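Local coordinates for beta-L-arabinobiosidase (Bacteroides thetaiotaomicron, PDB 5MQR), which probably cleaves glycosidic bonds in plant pectin as an arabinofuranosidase, while a sialidase activity is less certain, at residues I489-E494 / S500-T505; V532-S537 / R541-Y546; F569-M574 / A600-A605. All coordinates share one frame; numbering follows the deposited sequence.

Contact 1 of 3, residues I489-E494 / S500-T505. With NA (sodium ion), chain I.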
# COMPACT_ATOMS: atom_id res chain seq x y z
N ILE A 489 -3.22 -4.85 -27.99
CA ILE A 489 -2.37 -4.58 -26.84
C ILE A 489 -2.37 -3.06 -26.59
O ILE A 489 -1.86 -2.29 -27.40
CB ILE A 489 -0.93 -5.11 -27.06
CG1 ILE A 489 -0.94 -6.60 -27.34
CG2 ILE A 489 -0.08 -4.89 -25.81
CD1 ILE A 489 0.39 -7.14 -27.79
N ASP A 490 -2.94 -2.66 -25.46
CA ASP A 490 -3.18 -1.26 -25.14
C ASP A 490 -2.35 -0.83 -23.92
O ASP A 490 -2.20 -1.59 -22.98
CB ASP A 490 -4.67 -1.02 -24.81
CG ASP A 490 -5.58 -1.05 -26.04
OD1 ASP A 490 -5.10 -1.37 -27.16
OD2 ASP A 490 -6.80 -0.76 -25.86
N PHE A 491 -1.87 0.41 -23.93
CA PHE A 491 -1.16 0.99 -22.80
C PHE A 491 -2.06 2.09 -22.25
O PHE A 491 -2.33 3.05 -22.94
CB PHE A 491 0.18 1.52 -23.27
CG PHE A 491 1.02 0.47 -23.94
CD1 PHE A 491 0.86 0.20 -25.29
CD2 PHE A 491 1.91 -0.28 -23.20
CE1 PHE A 491 1.62 -0.78 -25.91
CE2 PHE A 491 2.68 -1.26 -23.81
CZ PHE A 491 2.53 -1.51 -25.16
N LEU A 492 -2.52 1.92 -21.02
CA LEU A 492 -3.60 2.75 -20.46
C LEU A 492 -3.17 3.59 -19.26
O LEU A 492 -2.39 3.15 -18.43
CB LEU A 492 -4.76 1.90 -19.96
CG LEU A 492 -5.56 0.96 -20.84
CD1 LEU A 492 -6.79 0.50 -20.08
CD2 LEU A 492 -5.96 1.62 -22.13
N ASP A 493 -3.76 4.78 -19.15
CA ASP A 493 -3.72 5.56 -17.94
C ASP A 493 -4.88 5.19 -17.00
O ASP A 493 -5.66 4.24 -17.22
CB ASP A 493 -3.58 7.07 -18.27
CG ASP A 493 -4.91 7.79 -18.59
OD1 ASP A 493 -5.98 7.14 -18.71
OD2 ASP A 493 -4.87 9.04 -18.71
N GLU A 494 -4.95 5.91 -15.90
CA GLU A 494 -5.93 5.67 -14.84
C GLU A 494 -7.34 6.05 -15.23
O GLU A 494 -8.25 5.75 -14.48
CB GLU A 494 -5.54 6.44 -13.57
CG GLU A 494 -5.34 7.94 -13.84
CD GLU A 494 -5.23 8.82 -12.62
OE1 GLU A 494 -5.54 8.36 -11.48
OE2 GLU A 494 -4.86 9.99 -12.84
N SER A 500 -1.43 4.28 -26.80
CA SER A 500 -1.06 3.57 -28.01
C SER A 500 -1.70 2.21 -28.02
O SER A 500 -2.18 1.74 -26.99
CB SER A 500 0.47 3.42 -28.10
OG SER A 500 0.86 3.17 -29.44
N ARG A 501 -1.70 1.58 -29.19
CA ARG A 501 -2.25 0.25 -29.37
C ARG A 501 -1.41 -0.51 -30.40
O ARG A 501 -1.06 0.04 -31.44
CB ARG A 501 -3.70 0.32 -29.83
CG ARG A 501 -4.26 -0.98 -30.40
CD ARG A 501 -5.74 -0.85 -30.73
NE ARG A 501 -6.48 -0.52 -29.51
CZ ARG A 501 -7.59 0.21 -29.43
NH1 ARG A 501 -8.17 0.71 -30.53
NH2 ARG A 501 -8.13 0.45 -28.24
N LEU A 502 -1.12 -1.78 -30.10
CA LEU A 502 -0.52 -2.72 -31.05
C LEU A 502 -1.58 -3.78 -31.35
O LEU A 502 -2.42 -4.06 -30.48
CB LEU A 502 0.75 -3.37 -30.50
CG LEU A 502 1.73 -2.43 -29.77
CD1 LEU A 502 2.86 -3.21 -29.10
CD2 LEU A 502 2.26 -1.32 -30.67
N GLU A 503 -1.55 -4.34 -32.55
CA GLU A 503 -2.59 -5.27 -33.03
C GLU A 503 -1.99 -6.41 -33.81
O GLU A 503 -1.17 -6.15 -34.67
CB GLU A 503 -3.56 -4.55 -33.99
CG GLU A 503 -4.96 -4.35 -33.46
CD GLU A 503 -5.86 -3.53 -34.39
OE1 GLU A 503 -5.63 -3.56 -35.62
OE2 GLU A 503 -6.80 -2.85 -33.89
N LEU A 504 -2.40 -7.64 -33.52
CA LEU A 504 -2.19 -8.73 -34.45
C LEU A 504 -3.49 -8.85 -35.23
O LEU A 504 -4.52 -9.08 -34.63
CB LEU A 504 -1.86 -10.03 -33.72
CG LEU A 504 -0.51 -10.09 -32.99
CD1 LEU A 504 -0.45 -11.37 -32.18
CD2 LEU A 504 0.68 -10.02 -33.93
N THR A 505 -3.46 -8.66 -36.53
CA THR A 505 -4.67 -8.59 -37.36
C THR A 505 -4.99 -9.95 -37.99
O THR A 505 -4.10 -10.81 -38.12
CB THR A 505 -4.52 -7.58 -38.54
OG1 THR A 505 -3.53 -8.04 -39.47
CG2 THR A 505 -4.11 -6.21 -38.02
NA NA I . -10.01 6.94 -13.22
O HOH W 1 -11.88 8.21 -12.81
O HOH W 2 -9.72 5.48 -11.75
O HOH W 3 -8.96 8.90 -12.02
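I489 pairs with L502 through two nearly straight backbone bonds, I489 N to L502 O at 2.7 Å and L502 N to I489 O at 2.8 Å. Their side chains share one face of this antiparallel hairpin, with I489 CB 4.2 Å from L502 CB. D490 comes next and turns to the other face, where R501 runs alongside it. With R501 CG anti to the backbone N (chi1 165°) and the chain bent at chi3 (-60°), the arginine presents its side to the carboxylate: R501 NE meets D490 OD1 at 2.9 Å and R501 NH2 meets D490 OD2 at 3.0 Å. Both bonds lie almost in the guanidinium plane and reach the syn sides of the oxygens, the two flat groups being 26° apart. F491 returns to the face of I489. Its ring edge, at CE1, lies 4.2 Å from L502 CG, while the backbone bond from F491 N to S500 O is weak. Beyond the strand, E494 O binds the sodium ion at 2.5 Å, together with three waters, Q44 O and N495 OD1. The chemistry differs from face to face: largely apolar on one, ionic on the other. D490 OD2 also takes a salt bridge from R570 of the neighbouring strand, so the buried carboxylate is shared by two arginines, which probably stabilises its negative charge.

Contact 2 of 3, residues V532-S537 / R541-Y546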
# COMPACT_ATOMS: atom_id res chain seq x y z
N VAL A 532 8.97 -9.04 -27.92
CA VAL A 532 8.47 -7.69 -28.15
C VAL A 532 8.93 -6.78 -27.04
O VAL A 532 8.80 -7.15 -25.87
CB VAL A 532 6.94 -7.63 -28.18
CG1 VAL A 532 6.48 -6.23 -28.59
CG2 VAL A 532 6.41 -8.67 -29.16
N GLU A 533 9.49 -5.62 -27.40
CA GLU A 533 9.83 -4.58 -26.42
C GLU A 533 9.22 -3.26 -26.88
O GLU A 533 9.40 -2.84 -28.01
CB GLU A 533 11.34 -4.40 -26.18
CG GLU A 533 11.64 -3.50 -24.96
CD GLU A 533 13.10 -3.46 -24.52
OE1 GLU A 533 13.95 -3.99 -25.25
OE2 GLU A 533 13.39 -2.88 -23.44
N ALA A 534 8.47 -2.63 -26.01
CA ALA A 534 7.85 -1.35 -26.28
C ALA A 534 8.46 -0.31 -25.32
O ALA A 534 8.50 -0.53 -24.10
CB ALA A 534 6.35 -1.45 -26.12
N VAL A 535 8.94 0.81 -25.88
CA VAL A 535 9.49 1.91 -25.10
C VAL A 535 8.60 3.14 -25.33
O VAL A 535 8.49 3.61 -26.47
CB VAL A 535 10.93 2.21 -25.53
CG1 VAL A 535 11.51 3.35 -24.68
CG2 VAL A 535 11.76 0.93 -25.45
N LEU A 536 7.98 3.61 -24.25
CA LEU A 536 7.01 4.69 -24.26
C LEU A 536 7.52 5.87 -23.42
O LEU A 536 8.05 5.67 -22.33
CB LEU A 536 5.67 4.23 -23.68
CG LEU A 536 4.97 3.09 -24.41
CD1 LEU A 536 5.43 1.73 -23.89
CD2 LEU A 536 3.47 3.23 -24.26
N SER A 537 7.33 7.08 -23.93
CA SER A 537 7.68 8.31 -23.18
C SER A 537 6.48 9.25 -23.22
O SER A 537 6.07 9.67 -24.29
CB SER A 537 8.91 8.99 -23.80
OG SER A 537 9.16 10.25 -23.21
N ARG A 541 5.91 11.85 -25.89
CA ARG A 541 4.63 11.44 -26.48
C ARG A 541 4.83 10.42 -27.60
O ARG A 541 4.19 10.54 -28.64
CB ARG A 541 3.84 12.70 -26.96
CG ARG A 541 2.33 12.51 -27.20
CD ARG A 541 1.59 13.86 -27.30
NE ARG A 541 2.18 14.71 -28.33
CZ ARG A 541 1.91 14.67 -29.63
NH1 ARG A 541 1.00 13.84 -30.14
NH2 ARG A 541 2.56 15.49 -30.44
N ASN A 542 5.73 9.46 -27.41
CA ASN A 542 5.98 8.43 -28.43
C ASN A 542 6.25 7.04 -27.91
O ASN A 542 6.58 6.85 -26.76
CB ASN A 542 7.06 8.84 -29.40
CG ASN A 542 8.39 9.09 -28.75
OD1 ASN A 542 8.78 8.45 -27.79
ND2 ASN A 542 9.12 10.03 -29.30
N ILE A 543 6.07 6.08 -28.81
CA ILE A 543 6.24 4.67 -28.57
C ILE A 543 7.16 4.12 -29.69
O ILE A 543 6.95 4.41 -30.87
CB ILE A 543 4.87 3.94 -28.49
CG1 ILE A 543 5.04 2.41 -28.43
CG2 ILE A 543 3.94 4.34 -29.64
CD1 ILE A 543 3.81 1.64 -27.94
N GLN A 544 8.18 3.37 -29.28
CA GLN A 544 9.04 2.61 -30.17
C GLN A 544 8.87 1.13 -29.86
O GLN A 544 8.84 0.75 -28.69
CB GLN A 544 10.49 2.96 -29.93
CG GLN A 544 10.81 4.37 -30.36
CD GLN A 544 12.19 4.79 -29.92
OE1 GLN A 544 13.14 4.75 -30.72
NE2 GLN A 544 12.32 5.17 -28.64
N VAL A 545 8.75 0.32 -30.90
CA VAL A 545 8.48 -1.09 -30.73
C VAL A 545 9.63 -1.87 -31.36
O VAL A 545 10.08 -1.55 -32.47
CB VAL A 545 7.12 -1.49 -31.33
CG1 VAL A 545 6.94 -2.99 -31.34
CG2 VAL A 545 6.01 -0.85 -30.51
N TYR A 546 10.12 -2.85 -30.62
CA TYR A 546 11.18 -3.72 -31.10
C TYR A 546 10.65 -5.14 -31.13
O TYR A 546 9.91 -5.56 -30.24
CB TYR A 546 12.40 -3.64 -30.18
CG TYR A 546 13.04 -2.26 -30.08
CD1 TYR A 546 12.54 -1.29 -29.22
CD2 TYR A 546 14.16 -1.94 -30.85
CE1 TYR A 546 13.14 -0.02 -29.13
CE2 TYR A 546 14.77 -0.70 -30.76
CZ TYR A 546 14.26 0.25 -29.92
OH TYR A 546 14.88 1.47 -29.88
O HOH W 4 9.95 6.00 -26.97
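V535 O has two partners: Q544 N donates to it at 2.8 Å, and an ordered water sits 2.8 Å from V535 O. The same water lies 2.8 Å from N542 OD1 and accepts a bond from Q544 NE2 at 3.0 Å, so it links both strands through one carbonyl and two amide side chains. N542 CG stands between the backbone N and the carbonyl carbon (chi1 60°), which holds the amide over the hairpin where OD1 can meet the water. The other end of the Q544 amide, OE1, is taken by R551 of the next strand. Further along this face the Y546 ring crosses V535 at a slant, its CE1 4.0 Å from V535 CG2, and the ring edge sits beside E533 O, which also receives the short backbone bond from Y546 N.

The reverse face is apolar. L536 and I543 run alongside each other, with L536 CG 4.0 Å from I543 CD1; V545 spreads its two methyls between neighbours, CG2 next to A534 and CG1 next to V532, with V545 CG1 4.3 Å from V532 CG1. F491, S500 and L502 of another sheet cover this side.

At the turn, S537 faces two residues at once: N542 N bonds to S537 O at 3.1 Å, and R541 N approaches the same oxygen in a weak, bent bond. R541 has a positive phi (62°), and the pair forms a G1 beta bulge. The whole is a tight antiparallel beta hairpin closed by that bulge, an amphipathic hairpin with its apolar face packed against the other sheet, as in a beta sandwich.

Contact 3 of 3, residues F569-M574 / A600-A605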
# COMPACT_ATOMS: atom_id res chain seq x y z
N PHE A 569 -4.18 -6.90 -22.72
CA PHE A 569 -4.12 -7.82 -23.85
C PHE A 569 -5.56 -8.32 -24.02
O PHE A 569 -6.13 -8.92 -23.08
CB PHE A 569 -3.15 -8.98 -23.58
CG PHE A 569 -1.73 -8.56 -23.26
CD1 PHE A 569 -1.40 -8.06 -22.02
CD2 PHE A 569 -0.71 -8.73 -24.18
CE1 PHE A 569 -0.10 -7.69 -21.71
CE2 PHE A 569 0.59 -8.38 -23.89
CZ PHE A 569 0.91 -7.87 -22.65
N ARG A 570 -6.16 -8.06 -25.19
CA ARG A 570 -7.58 -8.33 -25.43
C ARG A 570 -7.78 -8.98 -26.80
O ARG A 570 -7.29 -8.46 -27.81
CB ARG A 570 -8.35 -7.01 -25.38
CG ARG A 570 -9.85 -7.14 -25.52
CD ARG A 570 -10.56 -5.80 -25.62
NE ARG A 570 -9.78 -4.82 -26.37
CZ ARG A 570 -9.16 -3.76 -25.86
NH1 ARG A 570 -9.23 -3.48 -24.57
NH2 ARG A 570 -8.45 -2.97 -26.67
N THR A 571 -8.54 -10.08 -26.86
CA THR A 571 -8.67 -10.82 -28.14
C THR A 571 -9.83 -10.30 -29.00
O THR A 571 -10.52 -11.06 -29.65
CB THR A 571 -8.85 -12.34 -27.91
OG1 THR A 571 -10.11 -12.59 -27.29
CG2 THR A 571 -7.72 -12.89 -27.02
N GLY A 572 -10.03 -8.99 -29.01
CA GLY A 572 -11.17 -8.36 -29.70
C GLY A 572 -11.14 -6.85 -29.61
O GLY A 572 -10.34 -6.27 -28.87
N GLU A 573 -12.02 -6.21 -30.36
CA GLU A 573 -12.18 -4.77 -30.30
C GLU A 573 -13.24 -4.49 -29.26
O GLU A 573 -14.20 -5.26 -29.13
CB GLU A 573 -12.65 -4.24 -31.66
CG GLU A 573 -11.72 -4.61 -32.80
CD GLU A 573 -12.17 -4.12 -34.15
OE1 GLU A 573 -12.72 -4.94 -34.90
OE2 GLU A 573 -11.98 -2.91 -34.44
N MSE A 574 -13.09 -3.38 -28.56
CA MSE A 574 -14.13 -2.90 -27.65
C MSE A 574 -15.35 -2.52 -28.42
O MSE A 574 -15.25 -1.99 -29.51
CB MSE A 574 -13.70 -1.69 -26.83
CG MSE A 574 -13.03 -2.20 -25.56
SE MSE A 574 -11.87 -0.85 -24.70
CE MSE A 574 -11.05 0.13 -26.22
N ALA A 600 -9.37 -18.67 -31.96
CA ALA A 600 -8.13 -17.91 -32.01
C ALA A 600 -7.45 -18.04 -30.66
O ALA A 600 -8.13 -17.93 -29.62
CB ALA A 600 -8.39 -16.44 -32.31
N GLU A 601 -6.14 -18.28 -30.69
CA GLU A 601 -5.32 -18.40 -29.49
C GLU A 601 -4.17 -17.40 -29.55
O GLU A 601 -3.58 -17.18 -30.60
CB GLU A 601 -4.69 -19.80 -29.36
CG GLU A 601 -5.64 -20.97 -29.54
CD GLU A 601 -5.05 -22.27 -29.01
OE1 GLU A 601 -3.94 -22.66 -29.45
OE2 GLU A 601 -5.69 -22.89 -28.15
N TYR A 602 -3.81 -16.85 -28.39
CA TYR A 602 -2.59 -16.06 -28.20
C TYR A 602 -1.93 -16.45 -26.90
O TYR A 602 -2.60 -16.80 -25.93
CB TYR A 602 -2.90 -14.56 -28.20
CG TYR A 602 -3.65 -14.14 -29.43
CD1 TYR A 602 -2.98 -13.85 -30.61
CD2 TYR A 602 -5.05 -14.11 -29.44
CE1 TYR A 602 -3.67 -13.49 -31.77
CE2 TYR A 602 -5.74 -13.78 -30.60
CZ TYR A 602 -5.05 -13.45 -31.75
OH TYR A 602 -5.75 -13.10 -32.87
N ARG A 603 -0.61 -16.38 -26.87
CA ARG A 603 0.15 -16.71 -25.69
C ARG A 603 1.19 -15.62 -25.35
O ARG A 603 1.85 -15.11 -26.25
CB ARG A 603 0.87 -18.01 -25.93
CG ARG A 603 -0.04 -19.21 -25.99
CD ARG A 603 0.79 -20.40 -26.41
NE ARG A 603 0.03 -21.64 -26.40
CZ ARG A 603 -0.86 -22.00 -27.31
NH1 ARG A 603 -1.16 -21.21 -28.34
NH2 ARG A 603 -1.47 -23.17 -27.19
N ILE A 604 1.32 -15.28 -24.07
CA ILE A 604 2.39 -14.38 -23.64
C ILE A 604 3.19 -15.01 -22.51
O ILE A 604 2.70 -15.87 -21.78
CB ILE A 604 1.89 -12.96 -23.27
CG1 ILE A 604 0.86 -13.01 -22.15
CG2 ILE A 604 1.28 -12.30 -24.50
CD1 ILE A 604 0.43 -11.64 -21.64
N ALA A 605 4.45 -14.60 -22.42
CA ALA A 605 5.37 -15.08 -21.41
C ALA A 605 6.40 -14.01 -21.05
O ALA A 605 6.71 -13.13 -21.85
CB ALA A 605 6.08 -16.33 -21.91
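The segments F569-T571 and Y602-I604 face each other at side-chain distance, with F569 CA 9.2 Å from I604 CA and T571 CA 8.0 Å from Y602 CA, and they meet through side chains with no hydrogen bond between them. I604 puts CD1 squarely over the middle of the F569 ring, 3.8 Å from the centroid and 3° off the ring normal, a textbook CH-pi contact. Its CG1 branch lies between the backbone N and the carbonyl carbon (chi1 59°) and then extends, carrying the methyl over the face, while I604 CG2 comes 4.0 Å from F569 CE2 at one side. F475 meets the same phenylalanine edge-to-face. Were F569 an alanine, I604 CD1 would probably lose the aromatic face it covers and F475 its ring partner, opening a gap in the core.

Two residues on, T571 CG2 approaches the Y602 ring at a slant, 3.8 Å from Y602 CD2. The hydroxyl of T571 is engaged elsewhere, with D452 and the backbone N of A459. D452 is a calcium ligand, alongside D454, D457 and E597, and the T571 side chain is about 5 Å from the ion, so the threonine serves the second shell of the site. The arrangement is that of a beta-sandwich core, two sheets closed face to face beside a calcium site.

Overall arrangement
Along the chain the three contacts follow in series. Contacts 1 and 2 are hairpins on different sheets, with centres 11 Å apart, and their inner faces meet: F491 CG lies 3.7 Å from L536 CD2, and L502 CD2 lies 3.8 Å from V545 CG2. Contact 3 is also centred 11 Å from contact 1, and its strand 564-570 is the neighbour of 487-492 in the same sheet. Strand 600-610 belongs instead to the curled sheet that holds contact 2, although contacts 2 and 3 are about 19 Å apart between centres and do not touch. The set thus samples both layers of one beta sandwich and their shared core.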